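Ribose 5-phosphate isomerase B (Anaplasma phagocytophilum, PDB 4EM8) probably catalyses the reversible isomerisation of D-ribose 5-phosphate and D-ribulose 5-phosphate. Local coordinates at residues 90-93 with 97-100; 59-64 with 106-111; 28-31 with 35-38. One frame throughout, in Å; residues are numbered along the deposited sequence.

Interaction 1 (90-93 with 97-100); sequences ALCS and LAKL
The sulfur of C92 is the atom that most of this contact gathers round. It rests against the backbone of the helix, with SG 3.6 Å from A98 N, while the side-chain carbons L97 CB and A98 CB lie farther off. With SG turned anti to its own carbonyl carbon (chi1 -59°), the thiol extends from the end of the strand toward the start of the helix and lies over the peptide link joining L97 to A98. A second touch comes from L97, whose methyl CD2 comes to 3.2 Å from the carbonyl oxygen L91 O, a short approach for a carbon. The chi1 of L97, -148°, departs from a staggered value, which may reflect the close fit of CD2 against the oxygen.

Strand 89-91 and helix 95-105 are the first two elements of a beta-alpha-beta unit completed by strand 109-113, and the contact closes the short turn between them. V125 of helix 119-131 packs on both C92 and A98, and I75 of the second subunit packs on A90 and L97. L91, pointing away from the helix, brings its side chain to about 4 Å from G74, a predicted ribulose 5-phosphate binding residue. Within the turn, L97 N is hydrogen-bonded to S94 OG. With no hydrogen bond between the two segments themselves, they meet by van der Waals contact alone, chiefly the sulfur over a peptide and a methyl against a carbonyl oxygen.

Interaction 2 (59-64 with 106-111); sequences REVSDT and DANVLC
V61 lays its methyl CG1 over the flat side-chain amide of N108, and this is the tight part of the contact. CG1 stands above the amide plane, 3.5 Å from N108 CG and 3.9 Å from N108 OD1, displaced toward the nitrogen end. The other methyl of V61 takes a different neighbour: CG2 lies 3.9 Å from V109 CG2, the two valine side chains crossing at about a right angle. I87 packs on both valines, and all three touching residues are buried.

The N108 amide is presented to V61 by a chi1 of 57°, which sets CG in the crowded position between the backbone N and the carbonyl carbon. Its polar atoms are taken up beside the methyl: OD1 is hydrogen-bonded to R88 N, and ND2 to N86 O. A donor to OD1 and an acceptor for ND2 set which way round the amide lies and probably hold its rotation.

Toward S62 the fit is looser. There the segments are joined through a water, which accepts from N108 ND2 at 3.1 Å and makes a weak bond to S62 O at 3.1 Å. Beyond it the chain folds back on itself in an ST turn, T64 N donating to S62 OG at 3.2 Å, and the exposed D63 has no modelled carboxylate, consistent with a mobile side chain. The contact brings the loop that leads into strand 66-71 against the start of strand 109-113, its neighbour in the parallel sheet, at the opposite end of strand 66-71 from C71, the predicted proton acceptor. The buried amide can therefore offer its face to a methyl while its polar atoms are used elsewhere, OD1 by R88 N and ND2 by N86 O and the water.

Interaction 3 (28-31 with 35-38); sequences YLRD and EVFD
The guanidinium of R30 meets V36 at a slant, with NH2 3.9 Å from V36 CG1, and the two side chains cross at about a right angle. The two aromatic rings, of F37 and Y28, belong to side chains that point away from the contact. The ring of F37 leaves the far side of the strand and stacks with F11, while that of Y28 packs on Q123, L126 and Y127 of helix 119-131. D38 carries a carboxylate on the same strand as V36, but its OD2 lies 6.4 Å from R30 NH2, too far for a salt bridge, and is paired instead with R22 NH1; any pull between D38 and R30 is therefore probably a long-range one.

V36 fills the angle between helix and strand with both methyls. CG1, anti to the backbone N (chi1 170°), points to the arginine end, whereas CG2 meets L29 CB and the backbone N of R30. There the fit is tight: CG2 is 3.4 Å from L29 CB, closer than carbon atoms usually pack, and 3.9 Å from R30 N.

Helix 19-31 is the connection of a beta-alpha-beta unit in which strand 9-14 leads in and strand 35-38 runs out beside it, parallel, as the outermost strand on this side of the sheet within the chain. The last helical turn thus lies over the strand that follows it after three intervening residues. L29 is shared with V10 of the neighbouring strand and with L126 of helix 119-131, and V36 also touches S26 and L12.

R30 is exposed, and its chain bends at chi2 and chi3 (140° and 29°) to bring NH2 beside V36 CG1. Because R30 also touches a neighbouring molecule in the crystal, this pose may owe something to the lattice.

In the fold
All three contacts reach one parallel sheet, with strand order 35-38, 9-14, 66-71, 109-113, 89-91. Interaction 3 closes first along the chain, at one border of the sheet, and interaction 1 lies at the other border, their centres 20 Å apart on opposite sides of the chain's centre. Interaction 2 sits between them, its centre 15 Å from that of interaction 3 and 13 Å from that of interaction 1, which is nested within the loop it closes. Interactions 1 and 2 touch directly, because strands 89-91 and 109-113 are neighbours, A90 pairing with V109 and C111. Interaction 1 adjoins the predicted substrate site and the second subunit, whereas interaction 3 is remote from the annotated sites.

Interaction 1 (90-93 with 97-100)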
ATOM      1  N   ALA A  90       4.301  -3.172  -1.967  1.00 20.06           N
ATOM      2  CA  ALA A  90       4.541  -1.955  -1.162  1.00 20.57           C
ATOM      3  C   ALA A  90       4.874  -0.791  -2.092  1.00 21.14           C
ATOM      4  O   ALA A  90       5.742  -0.912  -2.947  1.00 20.32           O
ATOM      5  CB  ALA A  90       5.694  -2.179  -0.184  1.00 21.37           C
ATOM      6  N   LEU A  91       4.164   0.324  -1.920  1.00 22.24           N
ATOM      7  CA  LEU A  91       4.530   1.618  -2.519  1.00 22.49           C
ATOM      8  C   LEU A  91       5.690   2.215  -1.717  1.00 23.21           C
ATOM      9  O   LEU A  91       5.548   2.491  -0.522  1.00 22.82           O
ATOM     10  CB  LEU A  91       3.325   2.569  -2.495  1.00 23.14           C
ATOM     11  CG  LEU A  91       3.515   4.042  -2.881  1.00 23.46           C
ATOM     12  CD1 LEU A  91       4.222   4.123  -4.215  1.00 24.03           C
ATOM     13  CD2 LEU A  91       2.157   4.760  -2.904  1.00 23.57           C
ATOM     14  N   CYS A  92       6.849   2.358  -2.335  1.00 22.98           N
ATOM     15  CA  CYS A  92       7.995   2.863  -1.602  1.00 24.80           C
ATOM     16  C   CYS A  92       8.494   4.114  -2.278  1.00 25.26           C
ATOM     17  O   CYS A  92       8.640   4.171  -3.507  1.00 26.36           O
ATOM     18  CB  CYS A  92       9.087   1.793  -1.555  1.00 25.48           C
ATOM     19  SG  CYS A  92       8.608   0.240  -0.780  1.00 27.37           S
ATOM     20  N   SER A  93       8.774   5.130  -1.490  1.00 26.76           N
ATOM     21  CA  SER A  93       9.330   6.370  -2.017  1.00 26.76           C
ATOM     22  C   SER A  93      10.677   6.652  -1.389  1.00 26.70           C
ATOM     23  O   SER A  93      11.252   7.696  -1.597  1.00 26.26           O
ATOM     24  CB  SER A  93       8.333   7.508  -1.768  1.00 29.30           C
ATOM     25  OG  SER A  93       7.316   7.486  -2.777  1.00 30.17           O
ATOM     26  N   LEU A  97      11.659   2.507   3.465  1.00 26.78           N
ATOM     27  CA  LEU A  97      10.430   1.719   3.271  1.00 26.47           C
ATOM     28  C   LEU A  97      10.639   0.458   2.412  1.00 25.24           C
ATOM     29  O   LEU A  97      10.021  -0.592   2.714  1.00 24.28           O
ATOM     30  CB  LEU A  97       9.253   2.559   2.717  1.00 27.67           C
ATOM     31  CG  LEU A  97       7.829   2.122   3.178  1.00 28.78           C
ATOM     32  CD1 LEU A  97       7.654   2.315   4.669  1.00 30.89           C
ATOM     33  CD2 LEU A  97       6.710   2.888   2.485  1.00 30.75           C
ATOM     34  N   ALA A  98      11.468   0.558   1.355  1.00 23.90           N
ATOM     35  CA  ALA A  98      11.870  -0.608   0.564  1.00 23.37           C
ATOM     36  C   ALA A  98      12.483  -1.654   1.485  1.00 23.14           C
ATOM     37  O   ALA A  98      12.076  -2.823   1.484  1.00 22.00           O
ATOM     38  CB  ALA A  98      12.870  -0.229  -0.545  1.00 23.18           C
ATOM     39  N   LYS A  99      13.413  -1.205   2.318  1.00 24.23           N
ATOM     40  CA  LYS A  99      14.111  -2.092   3.266  1.00 25.70           C
ATOM     41  C   LYS A  99      13.137  -2.790   4.231  1.00 25.36           C
ATOM     42  O   LYS A  99      13.163  -4.024   4.374  1.00 25.29           O
ATOM     43  CB  LYS A  99      15.218  -1.306   4.013  1.00 28.32           C
ATOM     44  CG  LYS A  99      16.068  -2.106   4.988  1.00 30.29           C
ATOM     45  CD  LYS A  99      16.662  -1.212   6.082  1.00 33.36           C
ATOM     46  CE  LYS A  99      15.622  -0.871   7.181  1.00 35.12           C
ATOM     47  NZ  LYS A  99      15.677  -1.701   8.437  1.00 36.04           N
ATOM     48  N   LEU A 100      12.243  -2.013   4.841  1.00 24.52           N
ATOM     49  CA  LEU A 100      11.329  -2.540   5.832  1.00 24.56           C
ATOM     50  C   LEU A 100      10.350  -3.526   5.166  1.00 23.46           C
ATOM     51  O   LEU A 100      10.052  -4.591   5.713  1.00 23.41           O
ATOM     52  CB  LEU A 100      10.618  -1.377   6.566  1.00 26.02           C
ATOM     53  CG  LEU A 100      11.446  -0.480   7.516  1.00 27.60           C
ATOM     54  CD1 LEU A 100      10.644   0.725   8.022  1.00 28.09           C
ATOM     55  CD2 LEU A 100      12.041  -1.239   8.702  1.00 29.14           C
TER

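Interaction 2 (59-64 with 106-111)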
ATOM      1  N   ARG A  59       0.795 -12.575 -12.080  1.00 34.57           N
ATOM      2  CA  ARG A  59       0.776 -13.991 -12.547  1.00 37.86           C
ATOM      3  C   ARG A  59       2.176 -14.585 -12.506  1.00 37.43           C
ATOM      4  O   ARG A  59       2.315 -15.769 -12.298  1.00 37.67           O
ATOM      5  CB  ARG A  59       0.267 -14.112 -13.994  1.00 42.62           C
ATOM      6  CG  ARG A  59      -1.053 -14.874 -14.148  1.00 48.60           C
ATOM      7  CD  ARG A  59      -1.419 -15.197 -15.598  1.00 54.42           C
ATOM      8  NE  ARG A  59      -1.757 -14.017 -16.414  1.00 57.42           N
ATOM      9  CZ  ARG A  59      -2.885 -13.294 -16.323  1.00 58.80           C
ATOM     10  NH1 ARG A  59      -3.063 -12.260 -17.134  1.00 59.43           N
ATOM     11  NH2 ARG A  59      -3.836 -13.573 -15.427  1.00 59.94           N
ATOM     12  N   GLU A  60       3.210 -13.762 -12.723  1.00 34.87           N
ATOM     13  CA  GLU A  60       4.571 -14.282 -12.842  1.00 36.30           C
ATOM     14  C   GLU A  60       5.414 -14.168 -11.570  1.00 34.17           C
ATOM     15  O   GLU A  60       6.503 -14.726 -11.501  1.00 33.89           O
ATOM     16  CB  GLU A  60       5.316 -13.602 -14.002  1.00 37.83           C
ATOM     17  CG  GLU A  60       4.613 -13.699 -15.353  1.00 41.05           C
ATOM     18  CD  GLU A  60       4.525 -15.107 -15.891  1.00 45.30           C
ATOM     19  OE1 GLU A  60       3.689 -15.326 -16.785  1.00 52.44           O
ATOM     20  OE2 GLU A  60       5.268 -16.004 -15.426  1.00 45.90           O
ATOM     21  N   VAL A  61       4.918 -13.446 -10.575  1.00 32.93           N
ATOM     22  CA  VAL A  61       5.663 -13.223  -9.328  1.00 32.90           C
ATOM     23  C   VAL A  61       5.799 -14.508  -8.499  1.00 35.14           C
ATOM     24  O   VAL A  61       4.860 -15.292  -8.410  1.00 35.88           O
ATOM     25  CB  VAL A  61       5.016 -12.086  -8.502  1.00 31.26           C
ATOM     26  CG1 VAL A  61       5.669 -11.954  -7.126  1.00 29.70           C
ATOM     27  CG2 VAL A  61       5.121 -10.787  -9.276  1.00 29.77           C
ATOM     28  N   SER A  62       6.983 -14.748  -7.943  1.00 36.22           N
ATOM     29  CA  SER A  62       7.230 -15.985  -7.163  1.00 39.17           C
ATOM     30  C   SER A  62       8.448 -15.823  -6.254  1.00 40.02           C
ATOM     31  O   SER A  62       9.030 -14.743  -6.187  1.00 39.28           O
ATOM     32  CB  SER A  62       7.404 -17.197  -8.099  1.00 40.50           C
ATOM     33  OG  SER A  62       8.578 -17.107  -8.889  1.00 39.92           O
ATOM     34  N   ASP A  63       8.829 -16.887  -5.549  1.00 42.33           N
ATOM     35  CA  ASP A  63      10.061 -16.891  -4.752  1.00 43.51           C
ATOM     36  C   ASP A  63      11.271 -16.581  -5.640  1.00 43.32           C
ATOM     37  O   ASP A  63      12.260 -16.088  -5.162  1.00 46.97           O
ATOM     38  CB  ASP A  63      10.245 -18.235  -4.014  1.00 46.23           C
ATOM     39  N   THR A  64      11.161 -16.789  -6.945  1.00 40.00           N
ATOM     40  CA  THR A  64      12.252 -16.460  -7.869  1.00 39.53           C
ATOM     41  C   THR A  64      12.045 -15.246  -8.794  1.00 37.36           C
ATOM     42  O   THR A  64      12.932 -14.928  -9.599  1.00 35.33           O
ATOM     43  CB  THR A  64      12.536 -17.633  -8.788  1.00 42.83           C
ATOM     44  OG1 THR A  64      13.475 -17.210  -9.777  1.00 48.36           O
ATOM     45  CG2 THR A  64      11.267 -18.115  -9.484  1.00 43.70           C
ATOM     46  N   ASP A 106       8.456  -9.614   3.472  1.00 23.72           N
ATOM     47  CA  ASP A 106       8.972 -10.349   2.318  1.00 24.15           C
ATOM     48  C   ASP A 106       8.350  -9.836   1.035  1.00 23.08           C
ATOM     49  O   ASP A 106       7.827 -10.622   0.244  1.00 23.84           O
ATOM     50  CB  ASP A 106       8.687 -11.843   2.445  1.00 24.73           C
ATOM     51  CG  ASP A 106       9.597 -12.701   1.544  1.00 26.16           C
ATOM     52  OD1 ASP A 106      10.640 -12.208   1.060  1.00 26.16           O
ATOM     53  OD2 ASP A 106       9.260 -13.879   1.321  1.00 27.18           O
ATOM     54  N   ALA A 107       8.322  -8.514   0.879  1.00 22.63           N
ATOM     55  CA  ALA A 107       7.569  -7.882  -0.231  1.00 22.11           C
ATOM     56  C   ALA A 107       8.123  -8.382  -1.559  1.00 22.29           C
ATOM     57  O   ALA A 107       9.338  -8.487  -1.718  1.00 23.28           O
ATOM     58  CB  ALA A 107       7.621  -6.360  -0.153  1.00 21.49           C
ATOM     59  N   ASN A 108       7.236  -8.768  -2.482  1.00 22.77           N
ATOM     60  CA  ASN A 108       7.670  -9.284  -3.778  1.00 21.95           C
ATOM     61  C   ASN A 108       7.259  -8.395  -4.974  1.00 21.08           C
ATOM     62  O   ASN A 108       7.656  -8.674  -6.107  1.00 21.53           O
ATOM     63  CB  ASN A 108       7.258 -10.757  -3.949  1.00 23.00           C
ATOM     64  CG  ASN A 108       5.777 -10.987  -3.800  1.00 23.63           C
ATOM     65  OD1 ASN A 108       4.963 -10.043  -3.829  1.00 23.48           O
ATOM     66  ND2 ASN A 108       5.391 -12.275  -3.667  1.00 24.71           N
ATOM     67  N   VAL A 109       6.502  -7.327  -4.709  1.00 20.27           N
ATOM     68  CA  VAL A 109       6.123  -6.299  -5.712  1.00 19.73           C
ATOM     69  C   VAL A 109       6.369  -4.878  -5.172  1.00 19.67           C
ATOM     70  O   VAL A 109       5.829  -4.460  -4.114  1.00 19.95           O
ATOM     71  CB  VAL A 109       4.654  -6.451  -6.143  1.00 19.46           C
ATOM     72  CG1 VAL A 109       4.158  -5.286  -7.027  1.00 18.49           C
ATOM     73  CG2 VAL A 109       4.463  -7.813  -6.821  1.00 19.95           C
ATOM     74  N   LEU A 110       7.189  -4.138  -5.906  1.00 19.75           N
ATOM     75  CA  LEU A 110       7.505  -2.751  -5.594  1.00 19.54           C
ATOM     76  C   LEU A 110       6.644  -1.816  -6.454  1.00 19.53           C
ATOM     77  O   LEU A 110       6.643  -1.925  -7.684  1.00 20.21           O
ATOM     78  CB  LEU A 110       8.999  -2.496  -5.803  1.00 19.80           C
ATOM     79  CG  LEU A 110       9.611  -1.067  -5.669  1.00 19.91           C
ATOM     80  CD1 LEU A 110       9.235  -0.397  -4.352  1.00 20.24           C
ATOM     81  CD2 LEU A 110      11.136  -1.096  -5.848  1.00 19.85           C
ATOM     82  N   CYS A 111       5.892  -0.918  -5.815  1.00 19.16           N
ATOM     83  CA  CYS A 111       5.114   0.086  -6.539  1.00 19.42           C
ATOM     84  C   CYS A 111       5.732   1.488  -6.447  1.00 19.53           C
ATOM     85  O   CYS A 111       6.162   1.869  -5.387  1.00 19.92           O
ATOM     86  CB  CYS A 111       3.695   0.124  -5.975  1.00 19.00           C
ATOM     87  SG  CYS A 111       2.863  -1.485  -6.097  1.00 19.93           S
TER
HETATM   88  O   HOH W   1       7.825 -14.195  -3.432  1.00 40.83           O

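Interaction 3 (28-31 with 35-38)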
ATOM      1  N   TYR A  28      18.063  -0.150 -16.181  1.00 28.59           N
ATOM      2  CA  TYR A  28      18.883  -0.306 -14.981  1.00 28.45           C
ATOM      3  C   TYR A  28      19.019  -1.781 -14.605  1.00 27.78           C
ATOM      4  O   TYR A  28      20.134  -2.307 -14.455  1.00 28.04           O
ATOM      5  CB  TYR A  28      18.278   0.488 -13.826  1.00 28.90           C
ATOM      6  CG  TYR A  28      18.991   0.311 -12.510  1.00 29.83           C
ATOM      7  CD1 TYR A  28      20.287   0.789 -12.332  1.00 32.03           C
ATOM      8  CD2 TYR A  28      18.362  -0.303 -11.424  1.00 30.16           C
ATOM      9  CE1 TYR A  28      20.945   0.624 -11.137  1.00 32.55           C
ATOM     10  CE2 TYR A  28      19.003  -0.435 -10.203  1.00 30.54           C
ATOM     11  CZ  TYR A  28      20.291   0.018 -10.068  1.00 32.54           C
ATOM     12  OH  TYR A  28      20.957  -0.141  -8.890  1.00 33.76           O
ATOM     13  N   LEU A  29      17.888  -2.447 -14.421  1.00 27.18           N
ATOM     14  CA  LEU A  29      17.896  -3.871 -14.099  1.00 28.35           C
ATOM     15  C   LEU A  29      18.689  -4.712 -15.101  1.00 30.29           C
ATOM     16  O   LEU A  29      19.427  -5.624 -14.711  1.00 29.82           O
ATOM     17  CB  LEU A  29      16.471  -4.410 -13.986  1.00 27.48           C
ATOM     18  CG  LEU A  29      15.751  -3.914 -12.727  1.00 26.55           C
ATOM     19  CD1 LEU A  29      14.308  -4.394 -12.732  1.00 25.62           C
ATOM     20  CD2 LEU A  29      16.477  -4.367 -11.428  1.00 27.21           C
ATOM     21  N   ARG A  30      18.540  -4.410 -16.384  1.00 31.29           N
ATOM     22  CA  ARG A  30      19.255  -5.150 -17.421  1.00 34.43           C
ATOM     23  C   ARG A  30      20.776  -4.947 -17.240  1.00 34.11           C
ATOM     24  O   ARG A  30      21.546  -5.922 -17.272  1.00 34.81           O
ATOM     25  CB  ARG A  30      18.746  -4.726 -18.810  1.00 37.76           C
ATOM     26  CG  ARG A  30      18.350  -5.878 -19.718  1.00 43.58           C
ATOM     27  CD  ARG A  30      17.085  -5.622 -20.549  1.00 45.30           C
ATOM     28  NE  ARG A  30      16.891  -4.211 -20.849  1.00 45.45           N
ATOM     29  CZ  ARG A  30      15.706  -3.628 -21.049  1.00 44.74           C
ATOM     30  NH1 ARG A  30      15.678  -2.319 -21.270  1.00 44.41           N
ATOM     31  NH2 ARG A  30      14.563  -4.324 -21.033  1.00 42.47           N
ATOM     32  N   ASP A  31      21.196  -3.707 -16.963  1.00 32.80           N
ATOM     33  CA  ASP A  31      22.602  -3.430 -16.723  1.00 34.85           C
ATOM     34  C   ASP A  31      23.113  -4.217 -15.501  1.00 35.54           C
ATOM     35  O   ASP A  31      24.271  -4.667 -15.473  1.00 35.61           O
ATOM     36  CB  ASP A  31      22.832  -1.934 -16.547  1.00 35.04           C
ATOM     37  CG  ASP A  31      24.296  -1.563 -16.520  1.00 37.52           C
ATOM     38  OD1 ASP A  31      25.080  -2.069 -17.370  1.00 40.20           O
ATOM     39  OD2 ASP A  31      24.667  -0.721 -15.674  1.00 37.39           O
ATOM     40  N   GLU A  35      17.151 -10.769 -15.668  1.00 36.44           N
ATOM     41  CA  GLU A  35      16.185 -10.997 -16.723  1.00 38.31           C
ATOM     42  C   GLU A  35      15.039 -10.038 -16.488  1.00 35.02           C
ATOM     43  O   GLU A  35      14.460 -10.025 -15.409  1.00 32.64           O
ATOM     44  CB  GLU A  35      15.602 -12.386 -16.660  1.00 42.88           C
ATOM     45  CG  GLU A  35      16.482 -13.493 -17.163  1.00 47.80           C
ATOM     46  CD  GLU A  35      15.635 -14.691 -17.535  1.00 52.39           C
ATOM     47  OE1 GLU A  35      15.279 -15.477 -16.619  1.00 55.20           O
ATOM     48  OE2 GLU A  35      15.312 -14.820 -18.738  1.00 55.66           O
ATOM     49  N   VAL A  36      14.695  -9.266 -17.507  1.00 33.68           N
ATOM     50  CA  VAL A  36      13.706  -8.210 -17.366  1.00 32.37           C
ATOM     51  C   VAL A  36      12.569  -8.378 -18.363  1.00 33.35           C
ATOM     52  O   VAL A  36      12.798  -8.513 -19.566  1.00 33.05           O
ATOM     53  CB  VAL A  36      14.374  -6.824 -17.547  1.00 32.60           C
ATOM     54  CG1 VAL A  36      13.323  -5.730 -17.647  1.00 31.14           C
ATOM     55  CG2 VAL A  36      15.333  -6.555 -16.394  1.00 32.00           C
ATOM     56  N   PHE A  37      11.340  -8.352 -17.868  1.00 32.77           N
ATOM     57  CA  PHE A  37      10.180  -8.656 -18.705  1.00 34.60           C
ATOM     58  C   PHE A  37       9.205  -7.467 -18.690  1.00 34.25           C
ATOM     59  O   PHE A  37       8.610  -7.154 -17.647  1.00 33.03           O
ATOM     60  CB  PHE A  37       9.519  -9.942 -18.219  1.00 36.34           C
ATOM     61  CG  PHE A  37      10.400 -11.158 -18.349  1.00 39.19           C
ATOM     62  CD1 PHE A  37      10.384 -11.929 -19.513  1.00 41.25           C
ATOM     63  CD2 PHE A  37      11.255 -11.536 -17.310  1.00 39.91           C
ATOM     64  CE1 PHE A  37      11.201 -13.049 -19.636  1.00 43.27           C
ATOM     65  CE2 PHE A  37      12.078 -12.652 -17.429  1.00 40.96           C
ATOM     66  CZ  PHE A  37      12.051 -13.406 -18.595  1.00 42.98           C
ATOM     67  N   ASP A  38       9.084  -6.802 -19.834  1.00 34.33           N
ATOM     68  CA  ASP A  38       8.206  -5.621 -20.013  1.00 36.04           C
ATOM     69  C   ASP A  38       6.796  -6.108 -20.273  1.00 35.71           C
ATOM     70  O   ASP A  38       6.572  -6.793 -21.266  1.00 36.29           O
ATOM     71  CB  ASP A  38       8.697  -4.787 -21.213  1.00 38.21           C
ATOM     72  CG  ASP A  38       7.892  -3.497 -21.434  1.00 41.28           C
ATOM     73  OD1 ASP A  38       6.706  -3.434 -21.086  1.00 43.58           O
ATOM     74  OD2 ASP A  38       8.445  -2.546 -22.013  1.00 45.09           O
TER